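Local coordinates for Endoglucanase(Endo-1,4-beta-glucanase)protein (Pseudomonas stutzeri, PDB 6R2J), which probably hydrolyses internal beta-1,4-glucosidic bonds of cellulose as a family 5 glycoside hydrolase, and is caught here in complex with cellobiose, at residues G15-G20 / A281-G286; I52-F57 / K93-M98. One frame throughout, in Å; residues are numbered along the deposited sequence.

Contact 1: residues G15-G20 / A281-G286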
loop_
_atom_site.group_PDB
_atom_site.type_symbol
_atom_site.label_atom_id
_atom_site.label_comp_id
_atom_site.label_asym_id
_atom_site.label_seq_id
_atom_site.Cartn_x
_atom_site.Cartn_y
_atom_site.Cartn_z
ATOM N N GLY A 15 -8.937 2.692 3.292
ATOM C CA GLY A 15 -8.033 3.569 3.975
ATOM C C GLY A 15 -7.360 4.471 2.992
ATOM O O GLY A 15 -7.893 4.685 1.893
ATOM N N VAL A 16 -6.182 4.980 3.386
ATOM C CA VAL A 16 -5.484 6.012 2.641
ATOM C C VAL A 16 -3.994 5.752 2.691
ATOM O O VAL A 16 -3.453 5.362 3.722
ATOM C CB VAL A 16 -5.769 7.421 3.214
ATOM C CG1 VAL A 16 -7.236 7.861 2.965
ATOM C CG2 VAL A 16 -5.424 7.481 4.691
ATOM N N ASN A 17 -3.323 6.031 1.588
ATOM C CA ASN A 17 -1.883 6.157 1.634
ATOM C C ASN A 17 -1.523 7.541 2.177
ATOM O O ASN A 17 -2.113 8.545 1.764
ATOM C CB ASN A 17 -1.309 6.007 0.237
ATOM C CG ASN A 17 -1.375 4.594 -0.273
ATOM O OD1 ASN A 17 -0.469 3.801 -0.010
ATOM N ND2 ASN A 17 -2.405 4.281 -1.054
ATOM N N ILE A 18 -0.512 7.590 3.059
ATOM C CA ILE A 18 -0.083 8.823 3.717
ATOM C C ILE A 18 1.373 9.145 3.392
ATOM O O ILE A 18 2.267 8.309 3.622
ATOM C CB ILE A 18 -0.321 8.751 5.234
ATOM C CG1 ILE A 18 -1.830 8.612 5.513
ATOM C CG2 ILE A 18 0.237 9.998 5.925
ATOM C CD1 ILE A 18 -2.703 9.883 5.249
ATOM N N SER A 19 1.608 10.358 2.867
ATOM C CA SER A 19 2.905 10.878 2.478
ATOM C C SER A 19 3.737 11.166 3.730
ATOM O O SER A 19 3.196 11.241 4.850
ATOM C CB SER A 19 2.725 12.112 1.586
ATOM O OG SER A 19 1.898 13.011 2.243
ATOM N N GLY A 20 5.059 11.424 3.537
ATOM C CA GLY A 20 5.712 11.567 2.224
ATOM C C GLY A 20 7.147 11.094 2.346
ATOM O O GLY A 20 8.040 11.693 1.805
ATOM N N ALA A 281 -6.540 1.184 -0.383
ATOM C CA ALA A 281 -5.931 2.406 0.123
ATOM C C ALA A 281 -5.883 3.419 -1.009
ATOM O O ALA A 281 -5.340 3.146 -2.082
ATOM C CB ALA A 281 -4.536 2.139 0.715
ATOM N N TYR A 282 -6.519 4.564 -0.768
ATOM C CA TYR A 282 -6.527 5.663 -1.707
ATOM C C TYR A 282 -5.148 6.286 -1.808
ATOM O O TYR A 282 -4.472 6.460 -0.802
ATOM C CB TYR A 282 -7.512 6.738 -1.217
ATOM C CG TYR A 282 -7.674 7.828 -2.237
ATOM C CD1 TYR A 282 -8.589 7.693 -3.235
ATOM C CD2 TYR A 282 -6.871 8.951 -2.234
ATOM C CE1 TYR A 282 -8.738 8.636 -4.174
ATOM C CE2 TYR A 282 -6.984 9.879 -3.193
ATOM C CZ TYR A 282 -7.930 9.713 -4.170
ATOM O OH TYR A 282 -8.070 10.613 -5.178
ATOM N N TRP A 283 -4.764 6.696 -3.023
ATOM C CA TRP A 283 -3.525 7.433 -3.273
ATOM C C TRP A 283 -3.837 8.875 -3.669
ATOM O O TRP A 283 -4.290 9.109 -4.798
ATOM C CB TRP A 283 -2.774 6.765 -4.422
ATOM C CG TRP A 283 -1.414 7.433 -4.610
ATOM C CD1 TRP A 283 -1.105 8.527 -5.401
ATOM C CD2 TRP A 283 -0.197 7.063 -3.954
ATOM N NE1 TRP A 283 0.228 8.848 -5.255
ATOM C CE2 TRP A 283 0.803 7.966 -4.376
ATOM C CE3 TRP A 283 0.140 6.061 -3.042
ATOM C CZ2 TRP A 283 2.117 7.873 -3.913
ATOM C CZ3 TRP A 283 1.418 5.959 -2.628
ATOM C CH2 TRP A 283 2.391 6.868 -3.034
ATOM N N ALA A 284 -3.571 9.854 -2.788
ATOM C CA ALA A 284 -2.948 9.676 -1.477
ATOM C C ALA A 284 -3.327 10.880 -0.655
ATOM O O ALA A 284 -3.693 11.888 -1.243
ATOM C CB ALA A 284 -1.440 9.606 -1.602
ATOM N N GLY A 285 -3.174 10.801 0.678
ATOM C CA GLY A 285 -3.272 11.963 1.559
ATOM C C GLY A 285 -1.966 12.294 2.272
ATOM O O GLY A 285 -0.925 11.686 1.981
ATOM N N GLY A 286 -1.990 13.242 3.203
ATOM C CA GLY A 286 -0.799 13.549 3.971
ATOM C C GLY A 286 -0.119 14.850 3.587
ATOM O O GLY A 286 -0.630 15.610 2.747
#

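Contact 2: residues I52-F57 / K93-M98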
loop_
_atom_site.group_PDB
_atom_site.type_symbol
_atom_site.label_atom_id
_atom_site.label_comp_id
_atom_site.label_asym_id
_atom_site.label_seq_id
_atom_site.Cartn_x
_atom_site.Cartn_y
_atom_site.Cartn_z
ATOM N N ILE A 52 -11.663 6.666 9.139
ATOM C CA ILE A 52 -10.644 5.871 8.454
ATOM C C ILE A 52 -9.691 5.368 9.520
ATOM O O ILE A 52 -9.106 6.165 10.266
ATOM C CB ILE A 52 -9.885 6.696 7.405
ATOM C CG1 ILE A 52 -10.760 7.106 6.222
ATOM C CG2 ILE A 52 -8.752 5.910 6.858
ATOM C CD1 ILE A 52 -10.110 8.106 5.290
ATOM N N ARG A 53 -9.524 4.044 9.564
ATOM C CA ARG A 53 -8.650 3.385 10.518
ATOM C C ARG A 53 -7.501 2.631 9.861
ATOM O O ARG A 53 -6.688 2.020 10.570
ATOM C CB ARG A 53 -9.471 2.404 11.347
ATOM C CG ARG A 53 -10.365 3.052 12.345
ATOM C CD ARG A 53 -10.824 2.018 13.372
ATOM N NE ARG A 53 -11.782 2.619 14.281
ATOM C CZ ARG A 53 -11.502 2.953 15.527
ATOM N NH1 ARG A 53 -10.287 2.705 16.030
ATOM N NH2 ARG A 53 -12.442 3.521 16.269
ATOM N N LEU A 54 -7.408 2.662 8.534
ATOM C CA LEU A 54 -6.388 1.955 7.779
ATOM C C LEU A 54 -5.487 2.956 7.066
ATOM O O LEU A 54 -5.971 3.880 6.399
ATOM C CB LEU A 54 -7.059 1.007 6.776
ATOM C CG LEU A 54 -6.210 0.119 5.869
ATOM C CD1 LEU A 54 -5.541 -0.934 6.748
ATOM C CD2 LEU A 54 -7.001 -0.497 4.732
ATOM N N ILE A 55 -4.181 2.755 7.202
ATOM C CA ILE A 55 -3.173 3.617 6.613
ATOM C C ILE A 55 -2.103 2.737 5.971
ATOM O O ILE A 55 -1.599 1.797 6.592
ATOM C CB ILE A 55 -2.522 4.525 7.673
ATOM C CG1 ILE A 55 -3.592 5.360 8.381
ATOM C CG2 ILE A 55 -1.429 5.392 7.039
ATOM C CD1 ILE A 55 -4.112 6.507 7.561
ATOM N N ARG A 56 -1.758 3.051 4.727
ATOM C CA ARG A 56 -0.591 2.491 4.065
ATOM C C ARG A 56 0.477 3.575 4.036
ATOM O O ARG A 56 0.215 4.701 3.597
ATOM C CB ARG A 56 -0.906 2.002 2.647
ATOM C CG ARG A 56 0.367 1.476 1.897
ATOM C CD ARG A 56 -0.093 0.812 0.642
ATOM N NE ARG A 56 0.905 0.196 -0.235
ATOM C CZ ARG A 56 1.416 0.752 -1.325
ATOM N NH1 ARG A 56 1.096 1.993 -1.672
ATOM N NH2 ARG A 56 2.230 0.043 -2.091
ATOM N N PHE A 57 1.667 3.256 4.519
ATOM C CA PHE A 57 2.696 4.281 4.667
ATOM C C PHE A 57 3.972 3.937 3.917
ATOM O O PHE A 57 4.787 3.138 4.416
ATOM C CB PHE A 57 3.000 4.537 6.139
ATOM C CG PHE A 57 3.876 5.728 6.344
ATOM C CD1 PHE A 57 3.347 7.002 6.211
ATOM C CD2 PHE A 57 5.226 5.592 6.592
ATOM C CE1 PHE A 57 4.129 8.147 6.371
ATOM C CE2 PHE A 57 6.033 6.742 6.718
ATOM C CZ PHE A 57 5.473 8.010 6.630
ATOM N N LYS A 93 -4.302 1.431 12.228
ATOM C CA LYS A 93 -3.224 0.466 12.041
ATOM C C LYS A 93 -2.604 0.690 10.665
ATOM O O LYS A 93 -3.284 1.059 9.703
ATOM C CB LYS A 93 -3.701 -0.970 12.250
ATOM C CG LYS A 93 -4.280 -1.197 13.664
ATOM C CD LYS A 93 -4.605 -2.668 13.925
ATOM C CE LYS A 93 -5.270 -2.845 15.286
ATOM N NZ LYS A 93 -5.770 -4.233 15.564
ATOM N N VAL A 94 -1.297 0.491 10.592
ATOM C CA VAL A 94 -0.498 0.965 9.471
ATOM C C VAL A 94 0.133 -0.204 8.731
ATOM O O VAL A 94 0.644 -1.146 9.340
ATOM C CB VAL A 94 0.591 1.946 9.966
ATOM C CG1 VAL A 94 1.511 2.370 8.837
ATOM C CG2 VAL A 94 -0.073 3.144 10.671
ATOM N N ILE A 95 0.128 -0.104 7.409
ATOM C CA ILE A 95 0.899 -0.976 6.534
ATOM C C ILE A 95 2.156 -0.202 6.163
ATOM O O ILE A 95 2.106 0.769 5.402
ATOM C CB ILE A 95 0.081 -1.393 5.294
ATOM C CG1 ILE A 95 -1.242 -2.073 5.740
ATOM C CG2 ILE A 95 0.842 -2.366 4.345
ATOM C CD1 ILE A 95 -2.115 -2.538 4.625
ATOM N N LEU A 96 3.288 -0.646 6.697
ATOM C CA LEU A 96 4.571 -0.104 6.277
ATOM C C LEU A 96 4.950 -0.650 4.905
ATOM O O LEU A 96 5.019 -1.863 4.704
ATOM C CB LEU A 96 5.663 -0.426 7.292
ATOM C CG LEU A 96 5.452 0.258 8.646
ATOM C CD1 LEU A 96 6.628 -0.089 9.543
ATOM C CD2 LEU A 96 5.294 1.753 8.527
ATOM N N ASP A 97 5.205 0.245 3.957
ATOM C CA ASP A 97 5.378 -0.122 2.557
ATOM C C ASP A 97 6.784 0.273 2.157
ATOM O O ASP A 97 7.088 1.472 2.085
ATOM C CB ASP A 97 4.341 0.636 1.723
ATOM C CG ASP A 97 4.771 0.876 0.273
ATOM O OD1 ASP A 97 5.496 0.003 -0.324
ATOM O OD2 ASP A 97 4.408 2.023 -0.191
ATOM N N MET A 98 7.639 -0.722 1.883
ATOM C CA MET A 98 8.970 -0.455 1.334
ATOM C C MET A 98 8.789 -0.131 -0.152
ATOM O O MET A 98 8.613 -1.019 -0.991
ATOM C CB MET A 98 9.915 -1.633 1.538
ATOM C CG MET A 98 11.265 -1.421 0.873
ATOM S SD MET A 98 12.519 -2.681 1.251
ATOM C CE MET A 98 12.828 -2.470 3.007
#

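Contact 1: residues G15-G20 / A281-G286
The carbonyl oxygen of Y282 is gripped twice by N17: the backbone N of N17 sits 2.7 Å from Y282 O, nearly in line with the C=O bond, while N17 ND2 comes in at 3.0 Å well above the plane of the Y282 carbonyl. Y282 O lies close to the plane of the N17 amide, so the N-H is well aimed. What puts the amide there is a CG beside the backbone N (chi1 -72°), with OD1 left to R56 and ND2 also reaching G251 O. The amide carbon N17 CG rests 3.5 Å from W283 CE3, the amide and indole planes 56° apart. Two residues before N17 the parallel pairing is already in place, Y282 N bonding to G15 O, and it resumes beyond a beta bulge: G285 N reaches N17 O at 2.7 Å and S19 N reaches G285 O at 3.0 Å. These are the first and eighth strands of the (beta/alpha)8 barrel, and the bulge accompanies a cis peptide between W283 and A284, a recurrent feature at the end of the last strand in family 5 enzymes. The W283 side chain comes within about 3 Å of a bound Tris molecule, probably from the crystallisation liquor, and about 8 Å of a glucose unit, nearest atoms in each case, consistent with a place near the sugar site. A284 CB presses on one indole face near its rim. On the side of the sheet carrying V16 and I18, I18 CD1 lies against G285 and G286. S19 OG lies 3.0 Å from G286 C and is hydrogen-bonded to P287 O.

Contact 2: residues I52-F57 / K93-M98
R56 and D97 meet over a flat face, on two neighbouring parallel strands whose axes run 19° apart. Starting at the backbone, R56 CB lies 4.4 Å from I95 CB, its partner in the register. CG is anti to the backbone N (chi1 177°) and passes 4.0 Å from I95 O, with D97 CB close by. From there the chain runs extended to NE, carrying the guanidinium off the strand into the barrel interior, beside D97. At the tip, D97 OD2 sits above the centre of the guanidinium, 3.4 Å from R56 CZ, and the carboxylate is stacked on it with the two planes only 12° apart. The closest charged pair, R56 NH2 to D97 OD2, is 3.5 Å, a salt bridge of charges alone, since no N-H points at that oxygen. The N-H groups are spent on other partners: NE on D140, NH1 on E252 and N17, NH2 on E175 and N143, while D97 OD2 is hydrogen-bonded to H99 ND1. A leucine here would probably leave the D97 carboxylate without the guanidinium stacked on it, and D140 and E175 without their salt-bridge partner. The backbone beneath is regular, its shortest bonds being I95 N to I55 O and F57 N to I95 O, both 2.7 Å. On the reverse side of the strands from R56 and I95, F57 CB packs 3.8 Å from V94 CG1. That apolar side meets helix 74-89 through F57 and V94, and L96 reaches helix 116-130; inward, I95 leans on strand 136-140, which continues the barrel wall beyond strand 93-98.

Contacts 1 and 2 are adjoining seams of one barrel wall, their centres about 8 Å apart. Across the sheet the strands run 280-285, 14-18, 54-59, 93-98, but along the chain 280-285 comes last, so contact 1 joins the first and last strands and so closes the barrel, and contact 2 falls within the span between them. Strands 14-18 and 54-59 are the shared boundary: I18 N bonds to R56 O at 3.0 Å, and V16 packs on I55. Inside the barrel, N17 OD1 probably bonds to R56 NH1 at 2.9 Å, linking the two seams through polar side chains, that of R56 about 5 Å from the bound Tris and about 9 Å from a glucose unit.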